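PDB 3MFN: DUF5618 domain-containing protein from Dyadobacter fermentans, which is of unknown function and folds as a compact bundle of alpha-helices. Local coordinates for residues K46-D51 against K67-T72; L78-H83 against I144-V149. All blocks are in the same frame, centred on the assembly; numbering follows the deposited sequence.

Contact 1: residues K46-D51 against K67-T72; sequences KDILRD and KMAGHT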
loop_
_atom_site.group_PDB
_atom_site.type_symbol
_atom_site.label_atom_id
_atom_site.label_comp_id
_atom_site.label_asym_id
_atom_site.label_seq_id
_atom_site.Cartn_x
_atom_site.Cartn_y
_atom_site.Cartn_z
ATOM N N LYS A 46 -11.465 9.715 7.844
ATOM C CA LYS A 46 -10.405 10.091 8.809
ATOM C C LYS A 46 -10.960 10.081 10.233
ATOM O O LYS A 46 -10.281 9.639 11.175
ATOM C CB LYS A 46 -9.872 11.469 8.454
ATOM C CG LYS A 46 -9.120 11.490 7.120
ATOM C CD LYS A 46 -8.659 12.921 6.790
ATOM C CE LYS A 46 -7.729 12.911 5.537
ATOM N NZ LYS A 46 -7.512 14.316 5.015
ATOM N N ASP A 47 -12.210 10.523 10.408
ATOM C CA ASP A 47 -12.792 10.541 11.749
ATOM C C ASP A 47 -12.974 9.140 12.293
ATOM O O ASP A 47 -12.782 8.906 13.494
ATOM C CB ASP A 47 -14.131 11.263 11.801
ATOM C CG ASP A 47 -14.002 12.781 11.640
ATOM O OD1 ASP A 47 -12.913 13.348 11.865
ATOM O OD2 ASP A 47 -15.043 13.409 11.369
ATOM N N ILE A 48 -13.389 8.221 11.433
ATOM C CA ILE A 48 -13.569 6.845 11.859
ATOM C C ILE A 48 -12.215 6.292 12.344
ATOM O O ILE A 48 -12.129 5.610 13.359
ATOM C CB ILE A 48 -14.118 5.944 10.641
ATOM C CG1 ILE A 48 -15.575 6.286 10.285
ATOM C CG2 ILE A 48 -13.961 4.392 10.976
ATOM C CD1 ILE A 48 -15.951 5.721 8.929
ATOM N N LEU A 49 -11.140 6.552 11.595
ATOM C CA LEU A 49 -9.839 6.062 12.034
ATOM C C LEU A 49 -9.451 6.687 13.377
ATOM O O LEU A 49 -8.973 5.999 14.267
ATOM C CB LEU A 49 -8.750 6.288 10.948
ATOM C CG LEU A 49 -8.802 5.423 9.645
ATOM C CD1 LEU A 49 -7.773 5.893 8.621
ATOM C CD2 LEU A 49 -8.556 3.962 9.926
ATOM N N ARG A 50 -9.662 7.987 13.537
ATOM C CA ARG A 50 -9.324 8.661 14.821
ATOM C C ARG A 50 -10.127 8.109 15.946
ATOM O O ARG A 50 -9.579 7.842 17.012
ATOM C CB ARG A 50 -9.565 10.171 14.714
ATOM C CG ARG A 50 -9.401 10.991 16.013
ATOM C CD ARG A 50 -10.017 12.396 15.878
ATOM N NE ARG A 50 -11.480 12.314 15.833
ATOM C CZ ARG A 50 -12.267 13.194 15.202
ATOM N NH1 ARG A 50 -11.750 14.273 14.614
ATOM N NH2 ARG A 50 -13.590 13.008 15.175
ATOM N N ASP A 51 -11.441 7.947 15.737
ATOM C CA ASP A 51 -12.362 7.605 16.819
ATOM C C ASP A 51 -12.432 6.092 17.120
ATOM O O ASP A 51 -12.607 5.736 18.249
ATOM C CB ASP A 51 -13.751 8.159 16.493
ATOM C CG ASP A 51 -13.767 9.711 16.528
ATOM O OD1 ASP A 51 -12.874 10.255 17.209
ATOM O OD2 ASP A 51 -14.586 10.351 15.836
ATOM N N LYS A 67 -11.157 -1.254 7.501
ATOM C CA LYS A 67 -11.968 -1.615 6.329
ATOM C C LYS A 67 -13.068 -0.589 5.966
ATOM O O LYS A 67 -13.190 -0.151 4.819
ATOM C CB LYS A 67 -12.580 -3.003 6.495
ATOM C CG LYS A 67 -11.561 -4.112 6.427
ATOM C CD LYS A 67 -12.134 -5.425 6.910
ATOM C CE LYS A 67 -11.119 -6.553 6.837
ATOM N NZ LYS A 67 -11.586 -7.804 7.512
HETATM N N MSE A 68 -13.783 -0.134 6.977
HETATM C CA MSE A 68 -14.878 0.815 6.854
HETATM C C MSE A 68 -14.397 2.151 6.395
HETATM O O MSE A 68 -14.982 2.752 5.459
HETATM C CB MSE A 68 -15.511 0.957 8.311
HETATM C CG MSE A 68 -16.797 1.584 8.287
HETATM SE SE MSE A 68 -17.607 1.798 10.008
HETATM C CE MSE A 68 -17.580 0.028 10.716
ATOM N N ALA A 69 -13.279 2.590 6.992
ATOM C CA ALA A 69 -12.646 3.832 6.598
ATOM C C ALA A 69 -12.135 3.769 5.207
ATOM O O ALA A 69 -12.290 4.698 4.444
ATOM C CB ALA A 69 -11.517 4.258 7.547
ATOM N N GLY A 70 -11.458 2.692 4.860
ATOM C CA GLY A 70 -11.019 2.558 3.504
ATOM C C GLY A 70 -12.111 2.610 2.471
ATOM O O GLY A 70 -11.950 3.242 1.402
ATOM N N HIS A 71 -13.181 1.859 2.715
ATOM C CA HIS A 71 -14.277 1.793 1.784
ATOM C C HIS A 71 -14.931 3.180 1.615
ATOM O O HIS A 71 -15.156 3.668 0.456
ATOM C CB HIS A 71 -15.319 0.794 2.255
ATOM C CG HIS A 71 -16.472 0.704 1.341
ATOM N ND1 HIS A 71 -16.350 0.191 0.069
ATOM C CD2 HIS A 71 -17.734 1.191 1.446
ATOM C CE1 HIS A 71 -17.507 0.318 -0.554
ATOM N NE2 HIS A 71 -18.377 0.872 0.286
ATOM N N THR A 72 -15.123 3.859 2.744
ATOM C CA THR A 72 -15.720 5.161 2.751
ATOM C C THR A 72 -14.853 6.194 1.980
ATOM O O THR A 72 -15.387 6.963 1.094
ATOM C CB THR A 72 -15.970 5.628 4.200
ATOM O OG1 THR A 72 -16.797 4.686 4.835
ATOM C CG2 THR A 72 -16.697 6.994 4.266
#
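Ile48 and Leu49 meet the segment 67-72 mainly through apolar contacts; no hydrogen bond crosses between the two segments. The small residue at the centre is Ala69, whose CB lies 3.6 Å from Leu49 CG, with Leu49 CD2 beside it. Leu49 has its CG anti to its own carbonyl carbon (chi1 -71°), which carries the branch toward the alanine although its CB does not point there. Ile48 covers the other part of Ala69, CG2 standing 4.2 Å from Ala69 CB, and sends its longer arm past the alanine to Met68, where Ile48 CD1 comes within 4.3 Å of Met68 CG and also nears Thr72 OG1. The methionine is a selenomethionine. A methyl group at position 69 suits its place, since the axes of the short segments pass only 8.7 Å apart and the branched residues opposite fill the groove around it.

Polar groups are settled within each helix. Thr72 OG1 gives its proton to Met68 O over 2.7 Å, while Thr72 N reaches the same oxygen from the opposite face of the carbonyl plane; the hydroxyl is thus satisfied without a partner across the interface. On the far side of the first helix Arg50 grips Asp51 side-on, Arg50 NE to Asp51 OD1 at 2.8 Å and NH2 to Asp51 OD2, the NE bond nearly straight at 174°. Asp47 adds its charge without lying in the guanidinium plane, which completes a salt-bridge network on the exposed surface.

Leu49 also touches Val135 and Phe139 of helix 132-153 and Met124 of helix 107-126, facing the interior. With directions 168° apart, the segments are the antiparallel pairing of helices 34-52 and 63-85, consecutive helices joined through a short two-stranded hairpin, as in an up-and-down helical bundle.

Contact 2: residues L78-H83 against I144-V149; sequences LFALDH and IIIDWV
Val149 enters the shallow hollow beside Ala80 and straddles it with both methyls. Val149 CG1 lies 3.7 Å from Ala80 O and also touches the alanine methyl. Val149 CG2 meets that methyl too, and sits 3.7 Å from Leu81 CD2. The spread comes from the valine torsion, CG1 anti to the backbone N (chi1 169°) and CG2 beside it. Ala80 suits the spot because a bare methyl leaves room for a branched neighbour; Ile146 closes its other flank, Ile146 CG1 being 4.2 Å from Ala80 CB.

Leu81 is the bump in the reverse direction. Its CD2 rests on the corner formed by Ile145 and Val149, slanting across both side chains, with Leu81 CD2 3.8 Å from Ile145 CG2. The same methyl, Leu81 CD2, approaches Trp148 CZ3 more loosely, at 4.4 Å. An alanine in place of Val149 would probably leave a gap over Ala80 and take from Leu81 CD2 one of its two nearest apolar contacts.

The short segments run nearly parallel, at 23°, with axes 9.3 Å apart, and all six touching residues are buried. Helix 34-52 covers one flank through Ala38, which touches both Ala80 and Ile146; Phe113 and Ile109 of helix 107-126 cover Leu81 and Ile145, and helix 95-103 brings Tyr98 to Leu81 and Leu102 to Trp148.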
loop_
_atom_site.group_PDB
_atom_site.type_symbol
_atom_site.label_atom_id
_atom_site.label_comp_id
_atom_site.label_asym_id
_atom_site.label_seq_id
_atom_site.Cartn_x
_atom_site.Cartn_y
_atom_site.Cartn_z
ATOM N N LEU A 78 -14.630 7.769 -5.771
ATOM C CA LEU A 78 -15.563 7.345 -6.829
ATOM C C LEU A 78 -16.745 8.294 -7.024
ATOM O O LEU A 78 -17.137 8.576 -8.142
ATOM C CB LEU A 78 -16.061 5.906 -6.613
ATOM C CG LEU A 78 -14.996 4.797 -6.582
ATOM C CD1 LEU A 78 -15.599 3.401 -6.736
ATOM C CD2 LEU A 78 -13.819 5.004 -7.656
ATOM N N PHE A 79 -17.285 8.839 -5.929
ATOM C CA PHE A 79 -18.370 9.784 -6.004
ATOM C C PHE A 79 -18.003 11.031 -6.849
ATOM O O PHE A 79 -18.731 11.402 -7.796
ATOM C CB PHE A 79 -18.823 10.144 -4.590
ATOM C CG PHE A 79 -20.154 10.837 -4.547
ATOM C CD1 PHE A 79 -20.248 12.198 -4.790
ATOM C CD2 PHE A 79 -21.309 10.123 -4.272
ATOM C CE1 PHE A 79 -21.492 12.839 -4.767
ATOM C CE2 PHE A 79 -22.557 10.744 -4.225
ATOM C CZ PHE A 79 -22.655 12.112 -4.502
ATOM N N ALA A 80 -16.844 11.632 -6.576
ATOM C CA ALA A 80 -16.346 12.719 -7.405
ATOM C C ALA A 80 -16.184 12.248 -8.845
ATOM O O ALA A 80 -16.665 12.913 -9.743
ATOM C CB ALA A 80 -15.007 13.305 -6.855
ATOM N N LEU A 81 -15.543 11.092 -9.064
ATOM C CA LEU A 81 -15.353 10.580 -10.423
ATOM C C LEU A 81 -16.652 10.292 -11.184
ATOM O O LEU A 81 -16.757 10.606 -12.378
ATOM C CB LEU A 81 -14.407 9.370 -10.459
ATOM C CG LEU A 81 -12.947 9.643 -9.986
ATOM C CD1 LEU A 81 -12.116 8.383 -9.921
ATOM C CD2 LEU A 81 -12.233 10.678 -10.883
ATOM N N ASP A 82 -17.638 9.727 -10.503
ATOM C CA ASP A 82 -18.908 9.365 -11.124
ATOM C C ASP A 82 -19.624 10.612 -11.574
ATOM O O ASP A 82 -20.296 10.614 -12.621
ATOM C CB ASP A 82 -19.812 8.620 -10.140
ATOM C CG ASP A 82 -19.359 7.197 -9.919
ATOM O OD1 ASP A 82 -18.649 6.704 -10.791
ATOM O OD2 ASP A 82 -19.691 6.578 -8.882
ATOM N N HIS A 83 -19.488 11.668 -10.776
ATOM C CA HIS A 83 -20.119 12.914 -11.110
ATOM C C HIS A 83 -19.438 13.564 -12.304
ATOM O O HIS A 83 -20.093 14.127 -13.118
ATOM C CB HIS A 83 -20.202 13.919 -9.947
ATOM C CG HIS A 83 -20.969 15.158 -10.314
ATOM N ND1 HIS A 83 -22.324 15.292 -10.088
ATOM C CD2 HIS A 83 -20.579 16.301 -10.928
ATOM C CE1 HIS A 83 -22.735 16.461 -10.546
ATOM N NE2 HIS A 83 -21.693 17.099 -11.049
ATOM N N ILE A 144 -5.986 14.566 -3.933
ATOM C CA ILE A 144 -5.470 14.973 -5.227
ATOM C C ILE A 144 -6.465 14.705 -6.327
ATOM O O ILE A 144 -6.693 15.547 -7.207
ATOM C CB ILE A 144 -4.101 14.326 -5.576
ATOM C CG1 ILE A 144 -2.964 14.997 -4.799
ATOM C CG2 ILE A 144 -3.797 14.497 -7.064
ATOM C CD1 ILE A 144 -1.584 14.214 -4.914
ATOM N N ILE A 145 -7.083 13.545 -6.273
ATOM C CA ILE A 145 -8.054 13.164 -7.292
ATOM C C ILE A 145 -9.316 14.008 -7.164
ATOM O O ILE A 145 -9.899 14.432 -8.158
ATOM C CB ILE A 145 -8.480 11.662 -7.193
ATOM C CG1 ILE A 145 -7.297 10.729 -7.449
ATOM C CG2 ILE A 145 -9.592 11.388 -8.199
ATOM C CD1 ILE A 145 -6.643 10.929 -8.851
ATOM N N ILE A 146 -9.757 14.263 -5.938
ATOM C CA ILE A 146 -10.977 15.067 -5.775
ATOM C C ILE A 146 -10.723 16.497 -6.258
ATOM O O ILE A 146 -11.583 17.073 -6.916
ATOM C CB ILE A 146 -11.498 15.042 -4.353
ATOM C CG1 ILE A 146 -11.955 13.620 -4.020
ATOM C CG2 ILE A 146 -12.612 16.105 -4.233
ATOM C CD1 ILE A 146 -12.195 13.265 -2.568
ATOM N N ASP A 147 -9.550 17.052 -5.974
ATOM C CA ASP A 147 -9.233 18.406 -6.423
ATOM C C ASP A 147 -9.116 18.448 -7.933
ATOM O O ASP A 147 -9.515 19.424 -8.559
ATOM C CB ASP A 147 -7.907 18.906 -5.851
ATOM C CG ASP A 147 -7.943 19.139 -4.354
ATOM O OD1 ASP A 147 -9.029 19.105 -3.684
ATOM O OD2 ASP A 147 -6.830 19.360 -3.826
ATOM N N TRP A 148 -8.571 17.397 -8.532
ATOM C CA TRP A 148 -8.479 17.349 -9.990
ATOM C C TRP A 148 -9.885 17.459 -10.619
ATOM O O TRP A 148 -10.115 18.241 -11.559
ATOM C CB TRP A 148 -7.782 16.050 -10.416
ATOM C CG TRP A 148 -7.699 15.864 -11.882
ATOM C CD1 TRP A 148 -6.740 16.359 -12.718
ATOM C CD2 TRP A 148 -8.586 15.095 -12.707
ATOM N NE1 TRP A 148 -6.969 15.929 -14.013
ATOM C CE2 TRP A 148 -8.090 15.152 -14.028
ATOM C CE3 TRP A 148 -9.725 14.313 -12.451
ATOM C CZ2 TRP A 148 -8.727 14.523 -15.099
ATOM C CZ3 TRP A 148 -10.359 13.675 -13.529
ATOM C CH2 TRP A 148 -9.853 13.797 -14.838
ATOM N N VAL A 149 -10.828 16.693 -10.094
ATOM C CA VAL A 149 -12.239 16.774 -10.505
ATOM C C VAL A 149 -12.804 18.174 -10.336
ATOM O O VAL A 149 -13.284 18.770 -11.309
ATOM C CB VAL A 149 -13.114 15.753 -9.742
ATOM C CG1 VAL A 149 -14.591 16.016 -9.955
ATOM C CG2 VAL A 149 -12.742 14.294 -10.184
#

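In the fold
Helix 63-85 takes part in both contacts, pairing with helix 34-52 in contact 1 and, further along, with helix 132-153 in contact 2. Their centres lie 19 Å apart on opposite sides of the chain's centre, and the nearest atoms, about 7 Å apart, do not touch. Contact 1 is partly buried: its apolar seam grades into a charged outer surface, and its partners run antiparallel. Contact 2 is wholly buried, made by apolar side chains, and joins nearly parallel segments that are distant in sequence. In each, an alanine on the shared helix lets branched residues approach closely.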